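Local structure of long form salivary protein D7L1 (Aedes aegypti, 3DXL) at residues L10-R15 against K52-R57; K35-E40 against T123-F128; Q74-A79 against L127-K132; E90-A95 against K118-T123. The protein binds and sequesters host biogenic amines and leukotrienes in two separate pockets, blunting the vertebrate response to a mosquito bite. All coordinates share one frame; numbering follows the deposited sequence.

Contact 1: L10-R15 against K52-R57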
# COMPACT_ATOMS: atom_id res chain seq x y z
N LEU A 10 6.17 -2.45 -3.40
CA LEU A 10 6.25 -1.09 -3.91
C LEU A 10 5.46 -0.15 -3.00
O LEU A 10 5.91 0.96 -2.68
CB LEU A 10 5.74 -1.00 -5.35
CG LEU A 10 5.87 0.37 -6.02
CD1 LEU A 10 7.34 0.81 -6.22
CD2 LEU A 10 5.13 0.34 -7.34
N PHE A 11 4.28 -0.59 -2.57
CA PHE A 11 3.48 0.21 -1.65
C PHE A 11 4.26 0.49 -0.36
O PHE A 11 4.30 1.63 0.11
CB PHE A 11 2.15 -0.46 -1.33
CG PHE A 11 1.32 0.35 -0.40
CD1 PHE A 11 0.59 1.44 -0.87
CD2 PHE A 11 1.31 0.07 0.96
CE1 PHE A 11 -0.15 2.23 0.00
CE2 PHE A 11 0.56 0.85 1.84
CZ PHE A 11 -0.17 1.93 1.36
N ILE A 12 4.85 -0.55 0.22
CA ILE A 12 5.63 -0.40 1.45
C ILE A 12 6.79 0.58 1.28
O ILE A 12 6.94 1.52 2.06
CB ILE A 12 6.14 -1.77 1.97
CG1 ILE A 12 4.97 -2.58 2.53
CG2 ILE A 12 7.23 -1.57 3.04
CD1 ILE A 12 5.29 -4.04 2.82
N PHE A 13 7.60 0.37 0.25
CA PHE A 13 8.77 1.22 0.09
C PHE A 13 8.36 2.68 -0.12
O PHE A 13 8.91 3.59 0.51
CB PHE A 13 9.67 0.76 -1.07
CG PHE A 13 10.18 -0.67 -0.95
CD1 PHE A 13 10.55 -1.21 0.28
CD2 PHE A 13 10.27 -1.47 -2.08
CE1 PHE A 13 11.03 -2.53 0.36
CE2 PHE A 13 10.74 -2.78 -2.01
CZ PHE A 13 11.11 -3.30 -0.79
N THR A 14 7.41 2.90 -1.02
CA THR A 14 7.01 4.27 -1.32
C THR A 14 6.30 4.96 -0.16
O THR A 14 6.54 6.15 0.08
CB THR A 14 6.18 4.38 -2.63
OG1 THR A 14 5.01 3.56 -2.53
CG2 THR A 14 7.03 3.95 -3.82
N ARG A 15 5.45 4.24 0.57
CA ARG A 15 4.81 4.80 1.76
C ARG A 15 5.86 5.19 2.81
O ARG A 15 5.81 6.28 3.38
CB ARG A 15 3.78 3.83 2.36
CG ARG A 15 3.22 4.24 3.73
CD ARG A 15 2.50 5.60 3.74
NE ARG A 15 1.38 5.67 2.80
CZ ARG A 15 0.15 5.23 3.08
NH1 ARG A 15 -0.14 4.72 4.26
NH2 ARG A 15 -0.79 5.33 2.15
N LYS A 52 13.26 1.50 9.76
CA LYS A 52 12.34 0.89 10.72
C LYS A 52 10.96 0.70 10.10
O LYS A 52 10.33 -0.34 10.27
CB LYS A 52 12.24 1.71 12.01
CG LYS A 52 11.28 1.10 13.03
CD LYS A 52 10.91 2.05 14.17
CE LYS A 52 9.58 1.65 14.81
NZ LYS A 52 9.22 2.47 16.00
N CYS A 53 10.48 1.72 9.38
CA CYS A 53 9.17 1.65 8.72
C CYS A 53 9.06 0.44 7.80
O CYS A 53 8.08 -0.30 7.85
CB CYS A 53 8.92 2.95 7.94
SG CYS A 53 7.36 3.06 7.02
N VAL A 54 10.07 0.25 6.95
CA VAL A 54 10.05 -0.86 6.02
C VAL A 54 10.08 -2.20 6.77
O VAL A 54 9.35 -3.13 6.44
CB VAL A 54 11.23 -0.77 5.02
CG1 VAL A 54 11.33 -2.03 4.15
CG2 VAL A 54 11.12 0.47 4.15
N LEU A 55 10.93 -2.28 7.78
CA LEU A 55 11.05 -3.51 8.57
C LEU A 55 9.75 -3.87 9.30
O LEU A 55 9.39 -5.04 9.41
CB LEU A 55 12.21 -3.40 9.55
CG LEU A 55 13.60 -3.34 8.89
CD1 LEU A 55 14.65 -2.83 9.86
CD2 LEU A 55 14.01 -4.69 8.30
N VAL A 56 9.05 -2.85 9.79
CA VAL A 56 7.78 -3.07 10.48
C VAL A 56 6.68 -3.50 9.50
O VAL A 56 5.96 -4.46 9.76
CB VAL A 56 7.37 -1.83 11.30
CG1 VAL A 56 5.94 -1.96 11.82
CG2 VAL A 56 8.34 -1.65 12.45
N ARG A 57 6.58 -2.81 8.37
CA ARG A 57 5.53 -3.17 7.41
C ARG A 57 5.73 -4.55 6.79
O ARG A 57 4.77 -5.25 6.46
CB ARG A 57 5.37 -2.09 6.32
CG ARG A 57 4.64 -0.85 6.81
CD ARG A 57 4.25 0.04 5.63
NE ARG A 57 3.32 1.09 6.03
CZ ARG A 57 1.99 1.03 5.90
NH1 ARG A 57 1.40 -0.01 5.33
NH2 ARG A 57 1.25 2.05 6.31
O HOH W 1 0.78 4.76 7.13
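Helices 6-20 and 45-58 of the N-terminal odorant-binding-protein domain, the one that takes up lipids, run nearly antiparallel here, their short segment axes 9.3 Å apart at 152°. The backbones come closest at Ile12 and Val54, and the disulfide from Cys53 to Cys16 staples the same two helices. Ile12 lies along the start of the Arg57 side chain, the two running in opposite directions: Ile12 CG2 is 3.8 Å from Arg57 CB, and CG1 and CD1 flank the same methylene. On one flank Val54 CG1 sits 3.8 Å from Phe13 CE1, in the plane of the ring at its edge; the Phe13 ring also meets Trp37, which binds leukotriene E4. On the other flank Arg57, extended from CG to NE, lays one guanidinium face against Arg15 CG and brings NH1 to the edge of the Phe11 ring, with Arg57 NH1 3.7 Å from Phe11 CE2. Arg15 is bent at chi2 and chi3 (60° and 59°), which folds its guanidinium back over Phe11 CZ. Arg15 NH1 stands 3.6 Å from Arg57 NH2, the two planes almost perpendicular. A water accepts from both, at 3.0 Å from Arg15 NH1 and more weakly from Arg57 NH2, while Arg15 NH2 forms a salt bridge with Glu210. The apolar seam thus ends in two neighbouring cations, whose repulsion the shared water and the glutamate would be expected to ease.

Contact 2: K35-E40 against T123-F128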
# COMPACT_ATOMS: atom_id res chain seq x y z
N LYS A 35 15.90 4.51 -2.88
CA LYS A 35 15.27 3.80 -4.00
C LYS A 35 16.09 2.61 -4.46
O LYS A 35 15.52 1.61 -4.91
CB LYS A 35 15.07 4.72 -5.21
CG LYS A 35 13.96 5.72 -5.07
CD LYS A 35 13.61 6.33 -6.43
CE LYS A 35 14.82 6.46 -7.34
NZ LYS A 35 14.43 7.01 -8.67
N GLU A 36 17.41 2.75 -4.37
CA GLU A 36 18.35 1.75 -4.85
C GLU A 36 18.81 0.80 -3.75
O GLU A 36 19.82 0.10 -3.90
CB GLU A 36 19.56 2.44 -5.50
CG GLU A 36 19.21 3.38 -6.67
CD GLU A 36 18.40 2.71 -7.78
OE1 GLU A 36 18.75 1.58 -8.19
OE2 GLU A 36 17.41 3.32 -8.25
N TRP A 37 18.07 0.77 -2.64
CA TRP A 37 18.39 -0.09 -1.50
C TRP A 37 19.70 0.31 -0.80
O TRP A 37 20.37 -0.52 -0.18
CB TRP A 37 18.37 -1.57 -1.92
CG TRP A 37 16.99 -2.12 -2.14
CD1 TRP A 37 16.05 -1.69 -3.05
CD2 TRP A 37 16.39 -3.21 -1.43
NE1 TRP A 37 14.91 -2.44 -2.93
CE2 TRP A 37 15.08 -3.38 -1.95
CE3 TRP A 37 16.82 -4.05 -0.40
CZ2 TRP A 37 14.22 -4.37 -1.48
CZ3 TRP A 37 15.96 -5.03 0.07
CH2 TRP A 37 14.67 -5.18 -0.46
N ILE A 38 20.05 1.59 -0.90
CA ILE A 38 21.20 2.14 -0.22
C ILE A 38 20.66 2.94 0.97
O ILE A 38 20.14 4.06 0.79
CB ILE A 38 22.07 3.02 -1.16
CG1 ILE A 38 22.54 2.21 -2.39
CG2 ILE A 38 23.26 3.59 -0.43
CD1 ILE A 38 23.17 3.06 -3.49
N ASN A 39 20.74 2.36 2.16
CA ASN A 39 20.15 2.98 3.33
C ASN A 39 21.14 3.92 3.99
O ASN A 39 21.77 3.58 4.99
CB ASN A 39 19.63 1.92 4.30
CG ASN A 39 18.44 1.16 3.76
OD1 ASN A 39 17.71 1.65 2.89
ND2 ASN A 39 18.24 -0.05 4.26
N GLU A 40 21.27 5.10 3.39
CA GLU A 40 22.25 6.10 3.78
C GLU A 40 21.59 7.48 3.73
O GLU A 40 20.65 7.68 2.96
CB GLU A 40 23.45 6.07 2.83
CG GLU A 40 24.31 4.82 2.96
CD GLU A 40 25.39 4.72 1.90
OE1 GLU A 40 25.56 5.66 1.11
OE2 GLU A 40 26.06 3.67 1.87
N THR A 123 20.41 -10.87 -1.62
CA THR A 123 19.45 -11.88 -1.23
C THR A 123 18.11 -11.22 -0.90
O THR A 123 17.05 -11.62 -1.41
CB THR A 123 19.95 -12.67 -0.01
OG1 THR A 123 21.23 -13.25 -0.32
CG2 THR A 123 18.97 -13.77 0.38
N SER A 124 18.17 -10.19 -0.06
CA SER A 124 16.95 -9.51 0.39
C SER A 124 16.28 -8.70 -0.71
O SER A 124 15.06 -8.73 -0.85
CB SER A 124 17.26 -8.65 1.62
OG SER A 124 18.11 -7.58 1.30
N LYS A 125 17.09 -8.01 -1.51
CA LYS A 125 16.61 -7.22 -2.64
C LYS A 125 15.92 -8.10 -3.67
O LYS A 125 14.84 -7.77 -4.16
CB LYS A 125 17.77 -6.45 -3.26
CG LYS A 125 17.41 -5.44 -4.31
CD LYS A 125 18.60 -4.53 -4.58
CE LYS A 125 18.20 -3.30 -5.36
NZ LYS A 125 17.94 -3.61 -6.77
N ASN A 126 16.52 -9.23 -4.00
CA ASN A 126 15.89 -10.17 -4.93
C ASN A 126 14.58 -10.73 -4.40
O ASN A 126 13.57 -10.79 -5.12
CB ASN A 126 16.84 -11.31 -5.28
CG ASN A 126 17.97 -10.86 -6.19
OD1 ASN A 126 18.05 -9.71 -6.60
ND2 ASN A 126 18.87 -11.79 -6.49
N LEU A 127 14.57 -11.13 -3.13
CA LEU A 127 13.42 -11.79 -2.54
C LEU A 127 12.20 -10.89 -2.39
O LEU A 127 11.06 -11.35 -2.52
CB LEU A 127 13.80 -12.34 -1.17
CG LEU A 127 12.94 -13.42 -0.52
CD1 LEU A 127 12.76 -14.60 -1.47
CD2 LEU A 127 13.64 -13.90 0.74
N PHE A 128 12.46 -9.62 -2.08
CA PHE A 128 11.40 -8.68 -1.76
C PHE A 128 11.15 -7.68 -2.88
O PHE A 128 10.74 -6.54 -2.65
CB PHE A 128 11.69 -8.01 -0.42
CG PHE A 128 11.46 -8.91 0.74
CD1 PHE A 128 10.17 -9.14 1.21
CD2 PHE A 128 12.52 -9.55 1.37
CE1 PHE A 128 9.94 -9.99 2.29
CE2 PHE A 128 12.30 -10.40 2.44
CZ PHE A 128 11.01 -10.62 2.91
O HOH W 2 17.91 -0.94 -7.66
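Trp37 lays one face of its indole along Lys125, so that the Lys125 chain and the backbone CA from which it springs pave the ring from end to end. Lys125 CA lies over the six-membered ring, 3.6 Å from its centroid and 17° off the normal, a CH-pi contact. CG follows over the middle of the indole, and Lys125 CE reaches the five-membered ring, 3.5 Å from Trp37 CD1. The lysine can trace this path because CG is turned away from the backbone N (chi1 -172°) and the chain stays extended until it bends at chi4. That last bend carries NZ off the ring, leaving at most a weak, long cation-pi attraction, and directs the ammonium to Gly130 O. Lys125 NZ also gives a hydrogen bond to a water at 2.8 Å, which in turn donates to Glu36 OE1 at 2.7 Å; Glu36 further forms a salt bridge with Lys132. At the far end of the indole, Phe128 CB meets the ring edge 4.1 Å from Trp37 CH2, and Ser124 OG approaches Trp37 CZ3 obliquely at 3.6 Å while bonding back to Lys121 O in its own helix. Trp37, with positive phi, is the C-prime residue of the Schellman motif that ends helix 27-34, and this turn presents the indole to helix 121-127. Trp37 and Gly130 both bind leukotriene E4. Lys125 therefore joins them in two ways, its carbon chain packing against the tryptophan and its ammonium held by the glycine carbonyl, which is consistent with a binding surface fixed in shape by its second shell.

Contact 3: Q74-A79 against L127-K132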
# COMPACT_ATOMS: atom_id res chain seq x y z
N GLN A 74 11.07 -16.81 5.03
CA GLN A 74 10.68 -18.14 4.57
C GLN A 74 9.33 -18.12 3.83
O GLN A 74 9.18 -18.80 2.82
CB GLN A 74 10.67 -19.15 5.71
CG GLN A 74 12.05 -19.39 6.36
CD GLN A 74 13.12 -19.92 5.40
OE1 GLN A 74 12.83 -20.57 4.39
NE2 GLN A 74 14.39 -19.65 5.73
N GLU A 75 8.38 -17.32 4.31
CA GLU A 75 7.09 -17.16 3.63
C GLU A 75 7.30 -16.58 2.24
O GLU A 75 6.70 -17.04 1.26
CB GLU A 75 6.14 -16.27 4.44
CG GLU A 75 5.50 -16.94 5.64
CD GLU A 75 4.71 -18.19 5.26
OE1 GLU A 75 3.88 -18.13 4.32
OE2 GLU A 75 4.92 -19.23 5.91
N GLN A 76 8.16 -15.57 2.16
CA GLN A 76 8.46 -14.92 0.90
C GLN A 76 9.10 -15.87 -0.11
O GLN A 76 8.71 -15.91 -1.28
CB GLN A 76 9.34 -13.69 1.14
CG GLN A 76 9.47 -12.77 -0.05
CD GLN A 76 8.20 -12.01 -0.40
OE1 GLN A 76 7.19 -12.12 0.28
NE2 GLN A 76 8.27 -11.25 -1.46
N PHE A 77 10.08 -16.64 0.34
CA PHE A 77 10.78 -17.59 -0.52
C PHE A 77 9.87 -18.73 -0.98
O PHE A 77 9.98 -19.19 -2.11
CB PHE A 77 12.04 -18.10 0.20
CG PHE A 77 12.90 -19.02 -0.62
CD1 PHE A 77 13.22 -18.74 -1.94
CD2 PHE A 77 13.45 -20.16 -0.02
CE1 PHE A 77 14.04 -19.61 -2.67
CE2 PHE A 77 14.27 -21.02 -0.74
CZ PHE A 77 14.57 -20.75 -2.06
N LYS A 78 9.00 -19.19 -0.10
CA LYS A 78 8.00 -20.21 -0.45
C LYS A 78 7.11 -19.73 -1.60
O LYS A 78 6.81 -20.49 -2.53
CB LYS A 78 7.16 -20.57 0.76
CG LYS A 78 6.11 -21.64 0.52
CD LYS A 78 5.34 -21.94 1.80
CE LYS A 78 4.49 -23.18 1.68
NZ LYS A 78 3.73 -23.43 2.93
N ALA A 79 6.69 -18.47 -1.53
CA ALA A 79 5.84 -17.87 -2.56
C ALA A 79 6.61 -17.57 -3.85
O ALA A 79 6.04 -17.61 -4.94
CB ALA A 79 5.19 -16.60 -2.04
N LEU A 127 14.57 -11.13 -3.13
CA LEU A 127 13.42 -11.79 -2.54
C LEU A 127 12.20 -10.89 -2.39
O LEU A 127 11.06 -11.35 -2.52
CB LEU A 127 13.80 -12.34 -1.17
CG LEU A 127 12.94 -13.42 -0.52
CD1 LEU A 127 12.76 -14.60 -1.47
CD2 LEU A 127 13.64 -13.90 0.74
N PHE A 128 12.46 -9.62 -2.08
CA PHE A 128 11.40 -8.68 -1.76
C PHE A 128 11.15 -7.68 -2.88
O PHE A 128 10.74 -6.54 -2.65
CB PHE A 128 11.69 -8.01 -0.42
CG PHE A 128 11.46 -8.91 0.74
CD1 PHE A 128 10.17 -9.14 1.21
CD2 PHE A 128 12.52 -9.55 1.37
CE1 PHE A 128 9.94 -9.99 2.29
CE2 PHE A 128 12.30 -10.40 2.44
CZ PHE A 128 11.01 -10.62 2.91
N HIS A 129 11.35 -8.15 -4.11
CA HIS A 129 10.90 -7.43 -5.33
C HIS A 129 11.60 -6.09 -5.52
O HIS A 129 10.99 -5.12 -5.98
CB HIS A 129 9.37 -7.29 -5.38
CG HIS A 129 8.64 -8.58 -5.19
ND1 HIS A 129 8.84 -9.68 -6.00
CD2 HIS A 129 7.72 -8.94 -4.27
CE1 HIS A 129 8.07 -10.67 -5.58
NE2 HIS A 129 7.38 -10.24 -4.54
N GLY A 130 12.88 -6.06 -5.16
CA GLY A 130 13.74 -4.91 -5.39
C GLY A 130 14.64 -5.05 -6.60
O GLY A 130 15.25 -4.08 -7.02
N ASN A 131 14.73 -6.26 -7.16
CA ASN A 131 15.54 -6.49 -8.35
C ASN A 131 14.74 -6.06 -9.58
O ASN A 131 13.73 -6.67 -9.91
CB ASN A 131 15.97 -7.96 -8.45
CG ASN A 131 16.87 -8.25 -9.64
OD1 ASN A 131 16.56 -7.88 -10.77
ND2 ASN A 131 17.99 -8.91 -9.39
N LYS A 132 15.20 -5.00 -10.25
CA LYS A 132 14.45 -4.41 -11.36
C LYS A 132 14.15 -5.40 -12.48
O LYS A 132 13.02 -5.46 -12.97
CB LYS A 132 15.18 -3.19 -11.91
CG LYS A 132 15.24 -2.03 -10.93
CD LYS A 132 16.02 -0.87 -11.50
CE LYS A 132 16.20 0.22 -10.45
NZ LYS A 132 17.14 1.28 -10.91
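Gln76 carries the close-packed part of this contact, which ties helix 71-79 to the loop bearing Gly130 of the N-terminal lipid pocket. Its side chain reaches into the turn where helix 121-127 ends. Gln76 NE2 donates to Leu127 O at 3.0 Å with an N-H...O angle of 162°; the acceptor lies in the plane of the amide, but the donor is tilted 22° from the carbonyl plane. The bend at chi2 lays the amide nearly parallel to the Phe128 ring, 12° between the planes. Gln76 CG rests over the face of the Phe128 ring, 4.0 Å from the centroid and shifted toward the rim. The same methylene also touches Leu127, with Gln76 CG 3.6 Å from Leu127 CG, the two side chains running past each other in opposite directions. The imidazole of His129 is steeply inclined to the amide, with Gln76 NE2 at 3.4 Å from His129 NE2. Both groups have stronger partners in the N-terminal arm, where Gln76 OE1 accepts from Phe4 N and His129 NE2 bonds to Phe4 O. Packing thins toward Phe77, where Leu127 CD1 lies 3.9 Å from Phe77 CB and 3.7 Å from Phe77 CA, the two side chains nearly at right angles. Beyond, helix 71-79 turns Lys78 out to the solvent, and Lys132 is likewise exposed at the start of helix 132-142. The glutamine amide is thus buried with both ends engaged, its NH2 on a carbonyl at a helix end and its oxygen on a backbone N-H, which fixes its orientation; it lies along the Phe128 ring while Leu127 packs on the methylenes behind it.

Contact 4: E90-A95 against K118-T123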
# COMPACT_ATOMS: atom_id res chain seq x y z
N GLU A 90 18.50 -19.05 3.43
CA GLU A 90 18.72 -19.57 4.77
C GLU A 90 19.76 -18.77 5.56
O GLU A 90 19.56 -18.50 6.74
CB GLU A 90 19.04 -21.07 4.74
CG GLU A 90 17.79 -21.90 4.42
CD GLU A 90 18.04 -23.37 4.15
OE1 GLU A 90 19.20 -23.78 3.92
OE2 GLU A 90 17.03 -24.12 4.15
N ALA A 91 20.84 -18.35 4.89
CA ALA A 91 21.87 -17.52 5.53
C ALA A 91 21.29 -16.18 5.98
O ALA A 91 21.58 -15.71 7.08
CB ALA A 91 23.06 -17.32 4.60
N TYR A 92 20.42 -15.59 5.15
CA TYR A 92 19.77 -14.33 5.46
C TYR A 92 18.79 -14.51 6.63
O TYR A 92 18.81 -13.74 7.60
CB TYR A 92 19.08 -13.80 4.20
CG TYR A 92 18.18 -12.59 4.34
CD1 TYR A 92 18.49 -11.54 5.20
CD2 TYR A 92 17.02 -12.48 3.56
CE1 TYR A 92 17.66 -10.43 5.29
CE2 TYR A 92 16.18 -11.37 3.65
CZ TYR A 92 16.50 -10.36 4.52
OH TYR A 92 15.67 -9.26 4.59
N ALA A 93 17.96 -15.54 6.56
CA ALA A 93 17.03 -15.81 7.65
C ALA A 93 17.76 -16.06 8.97
O ALA A 93 17.36 -15.56 10.02
CB ALA A 93 16.14 -17.00 7.30
N ASN A 94 18.84 -16.84 8.90
CA ASN A 94 19.68 -17.10 10.07
C ASN A 94 20.24 -15.82 10.69
O ASN A 94 20.21 -15.66 11.91
CB ASN A 94 20.82 -18.07 9.73
CG ASN A 94 20.33 -19.49 9.56
OD1 ASN A 94 19.24 -19.85 9.99
ND2 ASN A 94 21.16 -20.32 8.93
N ALA A 95 20.75 -14.91 9.86
CA ALA A 95 21.27 -13.63 10.34
C ALA A 95 20.19 -12.81 11.06
O ALA A 95 20.44 -12.21 12.10
CB ALA A 95 21.90 -12.84 9.21
N LYS A 118 23.43 -5.06 4.65
CA LYS A 118 24.62 -5.02 3.81
C LYS A 118 25.18 -6.41 3.49
O LYS A 118 25.57 -6.67 2.35
CB LYS A 118 25.69 -4.12 4.43
CG LYS A 118 25.26 -2.65 4.54
CD LYS A 118 26.45 -1.72 4.74
CE LYS A 118 27.16 -2.00 6.05
NZ LYS A 118 28.21 -0.98 6.31
N ALA A 119 25.14 -7.31 4.48
CA ALA A 119 25.69 -8.66 4.32
C ALA A 119 24.80 -9.53 3.44
O ALA A 119 25.25 -10.54 2.90
CB ALA A 119 25.89 -9.31 5.65
N HIS A 120 23.53 -9.14 3.32
CA HIS A 120 22.55 -9.92 2.56
C HIS A 120 21.76 -9.06 1.59
O HIS A 120 20.61 -9.35 1.30
CB HIS A 120 21.63 -10.68 3.52
CG HIS A 120 22.38 -11.59 4.43
ND1 HIS A 120 22.72 -12.88 4.08
CD2 HIS A 120 22.90 -11.39 5.67
CE1 HIS A 120 23.43 -13.43 5.06
NE2 HIS A 120 23.55 -12.54 6.03
N LYS A 121 22.42 -8.02 1.07
CA LYS A 121 21.73 -7.04 0.22
C LYS A 121 21.07 -7.68 -0.98
O LYS A 121 19.87 -7.51 -1.18
CB LYS A 121 22.68 -5.92 -0.21
CG LYS A 121 21.94 -4.77 -0.91
CD LYS A 121 22.82 -3.54 -1.09
CE LYS A 121 22.87 -2.70 0.17
NZ LYS A 121 23.13 -1.27 -0.15
N ASP A 122 21.83 -8.42 -1.79
CA ASP A 122 21.27 -9.05 -2.98
C ASP A 122 20.20 -10.08 -2.67
O ASP A 122 19.20 -10.17 -3.37
CB ASP A 122 22.38 -9.66 -3.84
CG ASP A 122 23.09 -8.63 -4.68
OD1 ASP A 122 22.43 -7.69 -5.18
OD2 ASP A 122 24.31 -8.77 -4.87
N THR A 123 20.41 -10.87 -1.62
CA THR A 123 19.45 -11.88 -1.23
C THR A 123 18.11 -11.22 -0.90
O THR A 123 17.05 -11.62 -1.41
CB THR A 123 19.95 -12.67 -0.01
OG1 THR A 123 21.23 -13.25 -0.32
CG2 THR A 123 18.97 -13.77 0.38
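With chi1 at -58°, His120 CG lies opposite its own carbonyl carbon, and the imidazole swings out of the break between helices 106-119 and 121-127 onto helix 86-97. Tyr92, its CG turned from the backbone N (chi1 172°), leaves that helix beside it. The imidazole lies flat on the helix surface rather than on the phenol: Tyr92 CA is over one face of the His120 ring, 3.8 Å from its centroid, a CH-pi contact. The two rings are near parallel, 27° between planes, but slid so far apart, with centroids 5.8 Å from each other, that they barely overlap; His120 CB fills the step, 3.7 Å from Tyr92 CD1. One helical turn frames the imidazole, with His120 CE1 3.6 Å from Ala91 O and His120 NE2 3.6 Å from Ala95 CB, both approaching obliquely. One turn into helix 121-127, the methyl of Thr123 meets the root of the tyrosine, Thr123 CG2 lying 3.8 Å from Tyr92 CB. The hydroxyl of Tyr92 points inward, where it hydrogen-bonds with Tyr113 OH and a bound glycerol, probably from the crystallisation liquor. His120 also occupies the N-cap position of helix 121-127. No hydrogen bond joins the two segments: the small alanines let an aromatic ring lie close to the helix backbone, and dispersion and CH-pi contacts hold the junction of helices 106-119 and 121-127 against a third helix at the protein surface.

How the contacts relate
From the N terminus, contact 1 closes first, bringing helix 45-58 back to helix 6-20. Contact 2 begins within that loop, at residues 35-40 after helix 27-34, and closes only on helix 121-127, so contacts 1 and 2 cross. The span bridged by contact 2 encloses contact 4, where helix 86-97 meets the junction of helices 106-119 and 121-127. Contact 3 opens on helix 71-79, also spans contact 4, and shares Leu127 and Phe128 with contact 2. Trp37 of contact 2 packs against Phe13 of contact 1 and Gly130 of contact 3, uniting the N-terminal helices with the end of helix 121-127 at the leukotriene site.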